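Local atomic coordinates of formate dehydrogenase (Staphylococcus aureus, PDB entry 6TTB), a protein that binds NAD in a Rossmann-type domain and probably catalyses the NAD-dependent oxidation of formate to carbon dioxide. Residues 64-69 with 343-348; 180-185 with 293-298; 300-305 with 311-316. All coordinates share one frame; numbering follows the deposited sequence.

Contact 1: residues 64-69 with 343-348; sequences EERGHE and ILERFF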
loop_
_atom_site.group_PDB
_atom_site.type_symbol
_atom_site.label_atom_id
_atom_site.label_comp_id
_atom_site.label_asym_id
_atom_site.label_seq_id
_atom_site.Cartn_x
_atom_site.Cartn_y
_atom_site.Cartn_z
ATOM N N GLU A 64 12.113 -25.359 -30.053
ATOM C CA GLU A 64 12.270 -26.710 -30.576
ATOM C C GLU A 64 11.362 -26.926 -31.795
ATOM O O GLU A 64 11.348 -27.990 -32.371
ATOM C CB GLU A 64 12.005 -27.756 -29.476
ATOM C CG GLU A 64 13.134 -27.882 -28.433
ATOM C CD GLU A 64 12.829 -28.730 -27.182
ATOM O OE1 GLU A 64 12.508 -29.956 -27.324
ATOM O OE2 GLU A 64 12.910 -28.176 -26.066
ATOM N N GLU A 65 10.636 -25.902 -32.199
ATOM C CA GLU A 65 9.759 -26.001 -33.348
ATOM C C GLU A 65 10.434 -25.382 -34.542
ATOM O O GLU A 65 9.860 -25.352 -35.609
ATOM C CB GLU A 65 8.545 -25.107 -33.154
ATOM C CG GLU A 65 7.306 -25.603 -33.860
ATOM C CD GLU A 65 6.064 -25.441 -32.984
ATOM O OE1 GLU A 65 5.364 -24.417 -33.137
ATOM O OE2 GLU A 65 5.858 -26.293 -32.072
ATOM N N ARG A 66 11.585 -24.779 -34.310
ATOM C CA ARG A 66 12.242 -23.947 -35.289
ATOM C C ARG A 66 13.651 -24.463 -35.501
ATOM O O ARG A 66 14.430 -23.835 -36.188
ATOM C CB ARG A 66 12.309 -22.521 -34.791
ATOM C CG ARG A 66 10.957 -21.885 -34.556
ATOM C CD ARG A 66 11.065 -20.461 -35.124
ATOM N NE ARG A 66 9.945 -19.535 -34.959
ATOM C CZ ARG A 66 8.808 -19.735 -34.234
ATOM N NH1 ARG A 66 8.663 -20.786 -33.439
ATOM N NH2 ARG A 66 7.876 -18.801 -34.236
ATOM N N GLY A 67 13.946 -25.639 -34.929
ATOM C CA GLY A 67 15.177 -26.328 -35.248
ATOM C C GLY A 67 16.250 -26.102 -34.200
ATOM O O GLY A 67 17.334 -26.664 -34.326
ATOM N N HIS A 68 15.915 -25.372 -33.121
ATOM C CA HIS A 68 16.961 -24.840 -32.264
ATOM C C HIS A 68 17.086 -25.710 -31.029
ATOM O O HIS A 68 16.186 -26.489 -30.733
ATOM C CB HIS A 68 16.671 -23.391 -31.918
ATOM C CG HIS A 68 16.630 -22.488 -33.100
ATOM N ND1 HIS A 68 17.735 -22.299 -33.944
ATOM C CD2 HIS A 68 15.653 -21.667 -33.565
ATOM C CE1 HIS A 68 17.395 -21.455 -34.922
ATOM N NE2 HIS A 68 16.142 -21.018 -34.679
ATOM N N GLU A 69 18.221 -25.602 -30.330
ATOM C CA GLU A 69 18.366 -26.339 -29.087
ATOM C C GLU A 69 17.951 -25.405 -27.971
ATOM O O GLU A 69 18.340 -24.255 -27.971
ATOM C CB GLU A 69 19.805 -26.849 -28.885
ATOM C CG GLU A 69 19.913 -27.950 -27.823
ATOM C CD GLU A 69 21.300 -28.293 -27.251
ATOM O OE1 GLU A 69 22.296 -28.444 -28.027
ATOM O OE2 GLU A 69 21.383 -28.488 -26.038
ATOM N N ILE A 343 11.559 -10.923 -30.206
ATOM C CA ILE A 343 12.988 -10.682 -30.343
ATOM C C ILE A 343 13.627 -11.849 -31.086
ATOM O O ILE A 343 14.256 -11.643 -32.124
ATOM C CB ILE A 343 13.606 -10.473 -28.951
ATOM C CG1 ILE A 343 13.547 -9.000 -28.531
ATOM C CG2 ILE A 343 15.005 -11.049 -28.865
ATOM C CD1 ILE A 343 13.296 -8.802 -27.040
ATOM N N LEU A 344 13.502 -13.062 -30.506
ATOM C CA LEU A 344 14.098 -14.273 -31.061
ATOM C C LEU A 344 13.706 -14.445 -32.537
ATOM O O LEU A 344 14.491 -14.943 -33.333
ATOM C CB LEU A 344 13.633 -15.467 -30.255
ATOM C CG LEU A 344 14.045 -15.488 -28.792
ATOM C CD1 LEU A 344 13.501 -16.735 -28.114
ATOM C CD2 LEU A 344 15.539 -15.452 -28.642
ATOM N N GLU A 345 12.477 -14.055 -32.890
ATOM C CA GLU A 345 12.008 -14.139 -34.263
ATOM C C GLU A 345 12.872 -13.200 -35.143
ATOM O O GLU A 345 13.646 -13.660 -36.003
ATOM C CB GLU A 345 10.495 -13.883 -34.281
ATOM C CG GLU A 345 9.784 -14.500 -35.455
ATOM C CD GLU A 345 9.943 -16.001 -35.559
ATOM O OE1 GLU A 345 9.131 -16.694 -34.957
ATOM O OE2 GLU A 345 10.904 -16.472 -36.228
ATOM N N ARG A 346 12.844 -11.897 -34.833
ATOM C CA ARG A 346 13.689 -10.950 -35.547
ATOM C C ARG A 346 15.159 -11.422 -35.566
ATOM O O ARG A 346 15.795 -11.467 -36.609
ATOM C CB ARG A 346 13.581 -9.569 -34.910
ATOM C CG ARG A 346 12.160 -9.072 -34.783
ATOM C CD ARG A 346 12.169 -7.574 -34.567
ATOM N NE ARG A 346 10.825 -7.109 -34.201
ATOM C CZ ARG A 346 10.355 -5.905 -34.496
ATOM N NH1 ARG A 346 11.139 -5.004 -35.078
ATOM N NH2 ARG A 346 9.141 -5.573 -34.133
ATOM N N PHE A 347 15.702 -11.773 -34.402
ATOM C CA PHE A 347 17.066 -12.262 -34.352
ATOM C C PHE A 347 17.295 -13.303 -35.439
ATOM O O PHE A 347 18.241 -13.182 -36.198
ATOM C CB PHE A 347 17.383 -12.840 -32.975
ATOM C CG PHE A 347 18.808 -13.296 -32.818
ATOM C CD1 PHE A 347 19.845 -12.427 -33.044
ATOM C CD2 PHE A 347 19.104 -14.622 -32.580
ATOM C CE1 PHE A 347 21.150 -12.848 -32.975
ATOM C CE2 PHE A 347 20.412 -15.067 -32.573
ATOM C CZ PHE A 347 21.426 -14.173 -32.772
ATOM N N PHE A 348 16.431 -14.330 -35.498
ATOM C CA PHE A 348 16.721 -15.502 -36.288
ATOM C C PHE A 348 16.601 -15.153 -37.740
ATOM O O PHE A 348 17.006 -15.947 -38.577
ATOM C CB PHE A 348 15.715 -16.622 -36.111
ATOM C CG PHE A 348 15.744 -17.262 -34.768
ATOM C CD1 PHE A 348 16.959 -17.531 -34.138
ATOM C CD2 PHE A 348 14.569 -17.551 -34.086
ATOM C CE1 PHE A 348 16.994 -18.095 -32.854
ATOM C CE2 PHE A 348 14.606 -18.185 -32.831
ATOM C CZ PHE A 348 15.817 -18.445 -32.207
#

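Contact 2: residues 180-185 with 293-298; sequences GNHAHE and HLQGYA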
loop_
_atom_site.group_PDB
_atom_site.type_symbol
_atom_site.label_atom_id
_atom_site.label_comp_id
_atom_site.label_asym_id
_atom_site.label_seq_id
_atom_site.Cartn_x
_atom_site.Cartn_y
_atom_site.Cartn_z
ATOM N N GLY A 180 -1.674 4.473 15.361
ATOM C CA GLY A 180 -1.957 5.856 15.067
ATOM C C GLY A 180 -0.668 6.647 14.871
ATOM O O GLY A 180 -0.543 7.430 13.901
ATOM N N ASN A 181 0.302 6.349 15.754
ATOM C CA ASN A 181 1.541 7.092 15.912
ATOM C C ASN A 181 2.217 7.358 14.560
ATOM O O ASN A 181 2.807 8.411 14.371
ATOM C CB ASN A 181 2.440 6.427 16.945
ATOM C CG ASN A 181 3.573 7.311 17.437
ATOM O OD1 ASN A 181 3.409 8.085 18.390
ATOM N ND2 ASN A 181 4.741 7.170 16.821
ATOM N N HIS A 182 2.060 6.453 13.573
ATOM C CA HIS A 182 2.747 6.661 12.299
ATOM C C HIS A 182 1.808 6.588 11.095
ATOM O O HIS A 182 2.255 6.445 9.965
ATOM C CB HIS A 182 3.903 5.696 12.166
ATOM C CG HIS A 182 5.002 5.969 13.146
ATOM N ND1 HIS A 182 5.624 7.232 13.258
ATOM C CD2 HIS A 182 5.597 5.163 14.074
ATOM C CE1 HIS A 182 6.522 7.182 14.246
ATOM N NE2 HIS A 182 6.519 5.924 14.766
ATOM N N ALA A 183 0.522 6.744 11.342
ATOM C CA ALA A 183 -0.467 6.597 10.305
ATOM C C ALA A 183 -0.905 7.980 9.831
ATOM O O ALA A 183 -1.199 8.875 10.618
ATOM C CB ALA A 183 -1.615 5.821 10.854
ATOM N N HIS A 184 -0.841 8.153 8.529
ATOM C CA HIS A 184 -1.029 9.393 7.823
ATOM C C HIS A 184 -1.964 9.084 6.679
ATOM O O HIS A 184 -1.969 7.969 6.190
ATOM C CB HIS A 184 0.288 9.857 7.198
ATOM C CG HIS A 184 1.274 10.408 8.187
ATOM N ND1 HIS A 184 1.383 11.788 8.465
ATOM C CD2 HIS A 184 2.199 9.806 8.968
ATOM C CE1 HIS A 184 2.338 11.970 9.353
ATOM N NE2 HIS A 184 2.813 10.799 9.703
ATOM N N GLU A 185 -2.820 10.037 6.349
ATOM C CA GLU A 185 -3.456 10.076 5.064
ATOM C C GLU A 185 -2.403 10.368 4.005
ATOM O O GLU A 185 -1.530 11.210 4.204
ATOM C CB GLU A 185 -4.468 11.205 5.096
ATOM C CG GLU A 185 -5.464 11.020 6.197
ATOM C CD GLU A 185 -6.741 11.775 5.957
ATOM O OE1 GLU A 185 -7.794 11.154 6.101
ATOM O OE2 GLU A 185 -6.668 12.981 5.600
ATOM N N HIS A 293 15.531 9.237 10.987
ATOM C CA HIS A 293 15.460 10.247 9.971
ATOM C C HIS A 293 14.402 9.871 8.895
ATOM O O HIS A 293 13.594 10.706 8.491
ATOM C CB HIS A 293 16.866 10.587 9.467
ATOM C CG HIS A 293 16.820 11.670 8.444
ATOM N ND1 HIS A 293 16.134 12.841 8.668
ATOM C CD2 HIS A 293 17.216 11.690 7.139
ATOM C CE1 HIS A 293 16.152 13.565 7.559
ATOM N NE2 HIS A 293 16.800 12.864 6.591
ATOM N N LEU A 294 14.389 8.614 8.450
ATOM C CA LEU A 294 13.389 8.179 7.475
ATOM C C LEU A 294 12.262 7.404 8.158
ATOM O O LEU A 294 12.499 6.379 8.737
ATOM C CB LEU A 294 14.080 7.244 6.509
ATOM C CG LEU A 294 14.632 7.865 5.253
ATOM C CD1 LEU A 294 14.188 7.016 4.086
ATOM C CD2 LEU A 294 14.125 9.288 5.100
ATOM N N GLN A 295 11.029 7.822 7.954
ATOM C CA GLN A 295 9.919 7.149 8.610
ATOM C C GLN A 295 9.748 5.734 8.071
ATOM O O GLN A 295 9.398 4.841 8.833
ATOM C CB GLN A 295 8.613 7.989 8.595
ATOM C CG GLN A 295 7.668 7.693 9.766
ATOM C CD GLN A 295 8.401 7.181 11.011
ATOM O OE1 GLN A 295 9.482 7.693 11.404
ATOM N NE2 GLN A 295 7.819 6.166 11.656
ATOM N N GLY A 296 10.014 5.521 6.764
ATOM C CA GLY A 296 9.853 4.188 6.159
ATOM C C GLY A 296 10.524 4.077 4.804
ATOM O O GLY A 296 10.716 5.114 4.151
ATOM N N TYR A 297 10.850 2.804 4.376
ATOM C CA TYR A 297 11.295 2.495 2.990
ATOM C C TYR A 297 10.515 1.289 2.467
ATOM O O TYR A 297 10.330 0.274 3.181
ATOM C CB TYR A 297 12.818 2.238 2.887
ATOM C CG TYR A 297 13.370 1.784 1.524
ATOM C CD1 TYR A 297 13.360 0.452 1.157
ATOM C CD2 TYR A 297 13.970 2.668 0.626
ATOM C CE1 TYR A 297 13.941 -0.004 -0.011
ATOM C CE2 TYR A 297 14.492 2.235 -0.601
ATOM C CZ TYR A 297 14.504 0.881 -0.913
ATOM O OH TYR A 297 14.967 0.398 -2.137
ATOM N N ALA A 298 10.036 1.422 1.229
ATOM C CA ALA A 298 9.562 0.270 0.475
ATOM C C ALA A 298 10.139 0.274 -0.921
ATOM O O ALA A 298 10.854 1.218 -1.312
ATOM C CB ALA A 298 8.062 0.189 0.422
#

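Contact 3: residues 300-305 with 311-316; sequences DVWYPQ and HPWRTM. With NAD (nicotinamide-adenine-dinucleotide), chain C.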
loop_
_atom_site.group_PDB
_atom_site.type_symbol
_atom_site.label_atom_id
_atom_site.label_comp_id
_atom_site.label_asym_id
_atom_site.label_seq_id
_atom_site.Cartn_x
_atom_site.Cartn_y
_atom_site.Cartn_z
ATOM N N ASP A 300 10.950 -3.082 -4.264
ATOM C CA ASP A 300 11.056 -4.512 -4.554
ATOM C C ASP A 300 12.385 -4.845 -5.274
ATOM O O ASP A 300 12.488 -5.937 -5.906
ATOM C CB ASP A 300 9.843 -5.031 -5.342
ATOM C CG ASP A 300 9.858 -4.677 -6.841
ATOM O OD1 ASP A 300 10.483 -3.628 -7.225
ATOM O OD2 ASP A 300 9.266 -5.449 -7.638
ATOM N N VAL A 301 13.375 -3.919 -5.210
ATOM C CA VAL A 301 14.581 -4.085 -6.031
ATOM C C VAL A 301 15.795 -4.106 -5.115
ATOM O O VAL A 301 15.811 -3.371 -4.131
ATOM C CB VAL A 301 14.710 -2.989 -7.106
ATOM C CG1 VAL A 301 13.727 -3.153 -8.220
ATOM C CG2 VAL A 301 14.628 -1.583 -6.518
ATOM N N TRP A 302 16.801 -4.969 -5.423
ATOM C CA TRP A 302 17.869 -5.215 -4.443
ATOM C C TRP A 302 19.295 -5.145 -5.039
ATOM O O TRP A 302 19.505 -5.553 -6.199
ATOM C CB TRP A 302 17.653 -6.561 -3.828
ATOM C CG TRP A 302 16.311 -6.745 -3.239
ATOM C CD1 TRP A 302 15.124 -6.865 -3.904
ATOM C CD2 TRP A 302 16.034 -6.994 -1.847
ATOM N NE1 TRP A 302 14.108 -7.075 -3.017
ATOM C CE2 TRP A 302 14.633 -7.193 -1.749
ATOM C CE3 TRP A 302 16.829 -7.004 -0.680
ATOM C CZ2 TRP A 302 13.996 -7.393 -0.528
ATOM C CZ3 TRP A 302 16.184 -7.187 0.518
ATOM C CH2 TRP A 302 14.787 -7.370 0.590
ATOM N N TYR A 303 20.301 -4.859 -4.163
ATOM C CA TYR A 303 21.714 -5.119 -4.525
ATOM C C TYR A 303 22.398 -6.107 -3.540
ATOM O O TYR A 303 22.704 -5.785 -2.371
ATOM C CB TYR A 303 22.508 -3.812 -4.727
ATOM C CG TYR A 303 23.872 -4.041 -5.343
ATOM C CD1 TYR A 303 24.005 -4.673 -6.587
ATOM C CD2 TYR A 303 25.058 -3.716 -4.655
ATOM C CE1 TYR A 303 25.255 -5.035 -7.088
ATOM C CE2 TYR A 303 26.314 -4.056 -5.161
ATOM C CZ TYR A 303 26.411 -4.729 -6.379
ATOM O OH TYR A 303 27.647 -5.027 -6.909
ATOM N N PRO A 304 22.793 -7.315 -3.992
ATOM C CA PRO A 304 22.493 -7.796 -5.340
ATOM C C PRO A 304 21.189 -8.603 -5.388
ATOM O O PRO A 304 20.495 -8.729 -4.394
ATOM C CB PRO A 304 23.644 -8.777 -5.464
ATOM C CG PRO A 304 23.607 -9.470 -4.111
ATOM C CD PRO A 304 23.595 -8.283 -3.197
ATOM N N GLN A 305 20.874 -9.157 -6.553
ATOM C CA GLN A 305 19.734 -10.020 -6.669
ATOM C C GLN A 305 20.238 -11.296 -7.285
ATOM O O GLN A 305 21.091 -11.228 -8.165
ATOM C CB GLN A 305 18.712 -9.416 -7.622
ATOM C CG GLN A 305 18.064 -8.176 -7.058
ATOM C CD GLN A 305 16.714 -7.838 -7.657
ATOM O OE1 GLN A 305 16.055 -6.863 -7.237
ATOM N NE2 GLN A 305 16.303 -8.618 -8.655
ATOM N N HIS A 311 20.096 -10.334 3.666
ATOM C CA HIS A 311 20.222 -8.944 3.280
ATOM C C HIS A 311 19.589 -8.092 4.380
ATOM O O HIS A 311 18.433 -8.320 4.766
ATOM C CB HIS A 311 19.579 -8.725 1.933
ATOM C CG HIS A 311 19.940 -7.458 1.260
ATOM N ND1 HIS A 311 19.603 -6.218 1.809
ATOM C CD2 HIS A 311 20.584 -7.221 0.041
ATOM C CE1 HIS A 311 19.995 -5.242 0.962
ATOM N NE2 HIS A 311 20.640 -5.862 -0.165
ATOM N N PRO A 312 20.283 -7.046 4.893
ATOM C CA PRO A 312 19.748 -6.258 6.000
ATOM C C PRO A 312 18.453 -5.503 5.647
ATOM O O PRO A 312 17.711 -5.106 6.523
ATOM C CB PRO A 312 20.876 -5.308 6.347
ATOM C CG PRO A 312 21.676 -5.145 5.062
ATOM C CD PRO A 312 21.471 -6.427 4.280
ATOM N N TRP A 313 18.161 -5.341 4.356
ATOM C CA TRP A 313 16.917 -4.692 3.947
ATOM C C TRP A 313 15.711 -5.562 4.298
ATOM O O TRP A 313 14.597 -5.091 4.292
ATOM C CB TRP A 313 16.930 -4.347 2.453
ATOM C CG TRP A 313 17.704 -3.107 2.124
ATOM C CD1 TRP A 313 18.431 -2.348 2.990
ATOM C CD2 TRP A 313 17.840 -2.494 0.820
ATOM N NE1 TRP A 313 19.040 -1.315 2.315
ATOM C CE2 TRP A 313 18.692 -1.375 0.983
ATOM C CE3 TRP A 313 17.261 -2.722 -0.438
ATOM C CZ2 TRP A 313 19.039 -0.539 -0.086
ATOM C CZ3 TRP A 313 17.667 -1.955 -1.509
ATOM C CH2 TRP A 313 18.519 -0.855 -1.321
ATOM N N ARG A 314 15.938 -6.847 4.580
ATOM C CA ARG A 314 14.816 -7.746 4.812
ATOM C C ARG A 314 14.257 -7.530 6.222
ATOM O O ARG A 314 13.076 -7.603 6.426
ATOM C CB ARG A 314 15.289 -9.190 4.666
ATOM C CG ARG A 314 15.873 -9.524 3.301
ATOM C CD ARG A 314 16.158 -11.020 3.326
ATOM N NE ARG A 314 16.456 -11.689 2.052
ATOM C CZ ARG A 314 15.553 -12.299 1.266
ATOM N NH1 ARG A 314 14.258 -12.325 1.566
ATOM N NH2 ARG A 314 15.973 -12.928 0.203
ATOM N N THR A 315 15.132 -7.189 7.157
ATOM C CA THR A 315 14.944 -7.280 8.601
ATOM C C THR A 315 14.857 -5.859 9.152
ATOM O O THR A 315 14.884 -5.676 10.357
ATOM C CB THR A 315 16.239 -7.864 9.231
ATOM O OG1 THR A 315 16.304 -9.210 8.822
ATOM C CG2 THR A 315 16.372 -7.767 10.744
ATOM N N MET A 316 15.040 -4.854 8.304
ATOM C CA MET A 316 15.342 -3.557 8.896
ATOM C C MET A 316 14.020 -2.921 9.305
ATOM O O MET A 316 12.978 -3.243 8.726
ATOM C CB MET A 316 16.181 -2.642 7.969
ATOM C CG MET A 316 15.359 -1.966 6.855
ATOM S SD MET A 316 16.226 -1.569 5.355
ATOM C CE MET A 316 14.877 -1.177 4.238
HETATM P PA NAD C . 12.299 5.718 -18.534
HETATM O O1A NAD C . 13.505 5.788 -19.408
HETATM O O2A NAD C . 10.904 5.961 -19.079
HETATM O O5B NAD C . 12.532 6.580 -17.193
HETATM C C5B NAD C . 13.842 7.054 -16.816
HETATM C C4B NAD C . 13.826 8.561 -16.875
HETATM O O4B NAD C . 14.693 9.039 -15.830
HETATM C C3B NAD C . 14.322 9.181 -18.203
HETATM O O3B NAD C . 13.319 9.770 -19.030
HETATM C C2B NAD C . 15.386 10.209 -17.798
HETATM O O2B NAD C . 15.135 11.502 -18.310
HETATM C C1B NAD C . 15.415 10.162 -16.264
HETATM N N9A NAD C . 16.777 10.135 -15.718
HETATM C C8A NAD C . 17.948 9.894 -16.425
HETATM N N7A NAD C . 19.035 10.096 -15.718
HETATM C C5A NAD C . 18.575 10.596 -14.500
HETATM C C6A NAD C . 19.235 11.067 -13.329
HETATM N N6A NAD C . 20.545 11.189 -13.203
HETATM N N1A NAD C . 18.458 11.570 -12.336
HETATM C C2A NAD C . 17.124 11.500 -12.471
HETATM N N3A NAD C . 16.398 11.044 -13.495
HETATM C C4A NAD C . 17.178 10.610 -14.490
HETATM O O3 NAD C . 12.291 4.306 -17.880
HETATM P PN NAD C . 11.055 3.728 -17.121
HETATM O O1N NAD C . 10.363 2.808 -18.092
HETATM O O2N NAD C . 10.276 4.852 -16.503
HETATM O O5D NAD C . 11.807 2.875 -15.968
HETATM C C5D NAD C . 12.049 3.494 -14.667
HETATM C C4D NAD C . 13.016 2.623 -13.943
HETATM O O4D NAD C . 12.267 1.558 -13.310
HETATM C C3D NAD C . 14.052 1.969 -14.888
HETATM O O3D NAD C . 15.367 2.465 -14.688
HETATM C C2D NAD C . 13.905 0.465 -14.643
HETATM O O2D NAD C . 15.109 -0.240 -14.372
HETATM C C1D NAD C . 12.965 0.341 -13.458
HETATM N N1N NAD C . 12.010 -0.748 -13.713
HETATM C C2N NAD C . 11.886 -1.810 -12.765
HETATM C C3N NAD C . 10.974 -2.867 -12.986
HETATM C C7N NAD C . 10.621 -3.834 -11.855
HETATM O O7N NAD C . 10.231 -4.964 -12.145
HETATM N N7N NAD C . 10.722 -3.416 -10.577
HETATM C C4N NAD C . 10.363 -2.962 -14.290
HETATM C C5N NAD C . 10.525 -1.919 -15.227
HETATM C C6N NAD C . 11.377 -0.837 -14.929
#

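Contact 1: residues 64-69 with 343-348
Arg66 and Glu345 are brought together by two bent side chains: Glu345 sets CG anti to its backbone N (chi1 -155°) and then folds at chi2 (59°), while Arg66 bends at its own chi2 to cross it at about a right angle. The result is a side-on salt bridge in which two nitrogens share one oxygen. Arg66 NH2 lies 2.6 Å from Glu345 OE1, met nearly along the C-O axis, and Arg66 NE donates to the syn lone pair of the same Glu345 OE1 at 3.0 Å. Both bonds leave the guanidinium plane somewhat, and a weak third one joins Arg66 NE to Glu345 OE2.

Beside this ion pair, the rings of His68 and Phe348 approach from opposite directions and form an offset stack, centroids 4.1 Å apart and planes at 24°. His68 NE2 sits over the centre of the Phe348 ring, 3.4 Å above its plane. Arg66 O lies over the other face of the imidazole, toward its rim.

The contact joins the surface loop between helix 59-64 and strand 69-73 to the C-terminal end of helix 330-348. Glu345 also packs on Phe62 and Phe348 on Leu63, both of helix 59-64, and Leu344 reaches strands 89-92 and 113-116.

Contact 2: residues 180-185 with 293-298
His182 and Gln295 mark the closest approach of the two backbones, their CA atoms 8.1 Å apart: His182 lies in a type I beta turn from Gly180 to Ala183, closed by Ala183 N to Gly180 O at 2.9 Å, and Gln295 stands where the chain turns a corner in strand 294-299. At that separation the side chains have to span the gap, and these two carry the contact.

The Gln295 chain leaves on the side away from its backbone nitrogen (chi1 -152°) and bends at chi2, which lays its amide over a face of the His182 imidazole, the two planes 25° apart. Gln295 NE2 does the touching, with His182 CE1 3.1 Å away. Its nearest approach is to His182 ND1, 2.9 Å from Gln295 NE2, but because NE2 stands above the ring the angle is too poor for a hydrogen bond. On the opposite face Asn181 ND2 lies 2.9 Å above the plane, so the imidazole has an amide nitrogen on each face, that of Asn181 displaced toward the rim.

Gln295 also packs on Tyr270, and its backbone is bonded to Ser269 and, through its carbonyl, to Arg318. Ala183 and Glu185 bond to the second subunit, Glu185 through a salt bridge to Arg335 of that chain.

The setting is that of a Rossmann-type NAD-binding domain of the D-2-hydroxyacid dehydrogenase family. The loop leading to its first strand, 190-194, packs on the N-terminal start of strand 294-299 in the parallel sheet, away from the strand end that leads to the cofactor and beside the dimer interface.

Contact 3: residues 300-305 with 311-316
Trp302 and His311 pack together within the long loop that leads from strand 294-299 to the last strand, 319-321, of the Rossmann-type sheet, a connection that begins at the NAD pocket. At that beginning, Asp300 OD1 accepts a weak hydrogen bond from the carboxamide N7N of NAD at 3.4 Å, and Asp300 OD2 is held by Ser326 N.

Further along, the indole of Trp302 points its six-membered edge at the face of His311, a T-shaped pair with centroids 5.0 Å apart and planes at 88°. CE3 does the touching, over the centre of the imidazole, which chi1 (-164°) turns from the His311 backbone N toward Trp302. Next to it, Trp302 CZ3 packs on Trp313 CB at 3.5 Å, and Trp302 CH2 meets Arg314 CG at 3.6 Å.

The polar groups of these side chains have partners beyond the two segments: Trp302 NE1 bonds to Thr322 O, Trp313 NE1 to Arg282 O, and the Arg314 guanidinium to Ser169 O and Glu173 O of the second subunit, where Trp174 also meets the Trp302 ring edge-to-face.

Both imidazole nitrogens are engaged, which fixes the ring's rotation. His311 ND1 accepts from Trp313 N at 3.1 Å, the donor lying in the ring plane. His311 NE2 donates to Tyr303 O at 3.0 Å, the oxygen of the cis peptide bond before Pro304, and reaches it from 59° above its carbonyl plane.

Overall arrangement
From the N terminus, the chain first lays down residues 64-69 at the edge of the five-stranded sheet; their partner comes only with helix 330-348, so contact 1 closes a loop that encloses both other contacts. Within it, contact 2 ties the approach to strand 190-194 to the start of strand 294-299, and contact 3 then follows in series as a short loop beyond that strand's end. Contacts 2 and 3 touch, with Tyr297 OH 3.6 Å from Trp313 CZ3, and both reach the second subunit. Contact 1 lies on the other side of the chain's centre from both, its centre 36 Å from that of contact 3, and fastens the returning C-terminal helix to the N-terminal domain.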